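Local coordinates for Tni2 (Pseudomonas fluorescens, PDB 6B12), which probably acts as the immunity protein that neutralises Tne2, an NAD(P)+-degrading toxin delivered by type VI secretion, at residues Val14-Glu17 and Asn18-Val21. Numbering follows the deposited sequence.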
loop_
_atom_site.group_PDB
_atom_site.type_symbol
_atom_site.label_atom_id
_atom_site.label_comp_id
_atom_site.label_asym_id
_atom_site.label_seq_id
_atom_site.Cartn_x
_atom_site.Cartn_y
_atom_site.Cartn_z
ATOM N N VAL C 14 13.793 -4.716 -15.019
ATOM C CA VAL C 14 12.448 -4.982 -15.514
ATOM C C VAL C 14 11.756 -5.939 -14.559
ATOM O O VAL C 14 12.281 -7.021 -14.261
ATOM C CB VAL C 14 12.478 -5.559 -16.943
ATOM C CG1 VAL C 14 11.052 -5.880 -17.407
ATOM C CG2 VAL C 14 13.150 -4.571 -17.897
ATOM N N ILE C 15 10.578 -5.545 -14.094
ATOM C CA ILE C 15 9.754 -6.377 -13.229
ATOM C C ILE C 15 8.772 -7.120 -14.119
ATOM O O ILE C 15 7.926 -6.492 -14.759
ATOM C CB ILE C 15 8.999 -5.538 -12.189
ATOM C CG1 ILE C 15 9.950 -4.560 -11.476
ATOM C CG2 ILE C 15 8.310 -6.457 -11.172
ATOM C CD1 ILE C 15 9.192 -3.548 -10.607
ATOM N N ASP C 16 8.860 -8.444 -14.127
ATOM C CA ASP C 16 7.915 -9.267 -14.871
ATOM C C ASP C 16 6.609 -9.404 -14.089
ATOM O O ASP C 16 6.555 -9.180 -12.877
ATOM C CB ASP C 16 8.514 -10.645 -15.138
ATOM C CG ASP C 16 9.777 -10.567 -15.954
ATOM O OD1 ASP C 16 9.785 -9.812 -16.951
ATOM O OD2 ASP C 16 10.764 -11.242 -15.594
ATOM N N GLU C 17 5.533 -9.744 -14.798
ATOM C CA GLU C 17 4.247 -9.790 -14.116
ATOM C C GLU C 17 4.281 -10.894 -13.061
ATOM O O GLU C 17 4.797 -11.987 -13.302
ATOM C CB GLU C 17 3.094 -10.016 -15.107
ATOM C CG GLU C 17 1.764 -9.773 -14.438
ATOM C CD GLU C 17 0.577 -9.762 -15.406
ATOM O OE1 GLU C 17 0.727 -10.111 -16.609
ATOM O OE2 GLU C 17 -0.512 -9.404 -14.932
ATOM N N ASN C 18 3.788 -10.576 -11.866
ATOM C CA ASN C 18 3.778 -11.506 -10.733
ATOM C C ASN C 18 5.187 -11.929 -10.295
ATOM O O ASN C 18 5.361 -12.968 -9.642
ATOM C CB ASN C 18 2.915 -12.741 -11.034
ATOM C CG ASN C 18 1.510 -12.375 -11.477
ATOM O OD1 ASN C 18 0.921 -11.396 -10.999
ATOM N ND2 ASN C 18 0.968 -13.152 -12.403
HETATM N N MSE C 19 6.211 -11.151 -10.635
HETATM C CA MSE C 19 7.496 -11.293 -9.964
HETATM C C MSE C 19 7.252 -10.876 -8.519
HETATM O O MSE C 19 6.591 -9.876 -8.280
HETATM C CB MSE C 19 8.571 -10.429 -10.626
HETATM C CG MSE C 19 9.885 -10.379 -9.867
HETATM SE SE MSE C 19 11.186 -9.187 -10.692
HETATM C CE MSE C 19 11.549 -10.247 -12.299
ATOM N N THR C 20 7.738 -11.645 -7.552
ATOM C CA THR C 20 7.437 -11.325 -6.162
ATOM C C THR C 20 8.488 -10.397 -5.553
ATOM O O THR C 20 9.606 -10.260 -6.054
ATOM C CB THR C 20 7.342 -12.593 -5.322
ATOM O OG1 THR C 20 8.633 -13.206 -5.256
ATOM C CG2 THR C 20 6.340 -13.570 -5.930
ATOM N N VAL C 21 8.102 -9.759 -4.441
ATOM C CA VAL C 21 9.052 -8.964 -3.666
ATOM C C VAL C 21 10.270 -9.794 -3.283
ATOM O O VAL C 21 11.406 -9.318 -3.359
ATOM C CB VAL C 21 8.348 -8.372 -2.429
ATOM C CG1 VAL C 21 9.361 -7.856 -1.404
ATOM C CG2 VAL C 21 7.397 -7.277 -2.891
HETATM O O HOH W 1 -1.100 -9.635 -12.582
#
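A type II beta turn from Asp-16 to Met-19 reverses the chain between strand 14-16 and helix 21-26. It is closed by Met-19 N, which donates to Asp-16 O at 3.0 Å with an N-H...O angle of 160°. At the third turn position Asn-18 adopts a left-handed backbone conformation (phi 62°).

The selenomethionine side chain of Met-19 folds back against strand 14-16. Its CG lies anti to the backbone N, and the bend at chi3 (-69°) brings CE round to Asp-16, 3.5 Å from OD2. This methyl also lies 3.8 Å from Val-14 O. One atom nearer the backbone, SE meets Ile-15 CG2 at 4.0 Å, the two side chains crossing at about a right angle; Met-24 and Trp-29 pack on both residues.

On the turn itself Glu-17 and Asn-18 run alongside each other, Asn-18 OD1 3.9 Å from Glu-17 CG. A water bonds OD1; its link to Glu-17 OE2 is improbably short and therefore doubtful, whereas Arg-62 holds OE2 in a salt bridge. Thr-20 is the N-cap: its side chain caps a backbone N of the helix, and its own N donates to Gln-23 OE1, as in a capping box.

Polar and apolar work is thus divided: one backbone bond closes the turn and SE makes the apolar contact, while CE offers the polar atoms of Val-14 and Asp-16 van der Waals contact and at most weak C-H...O attraction, covering Asp-16 N, a buried N-H for which no partner is seen, at 3.7 Å.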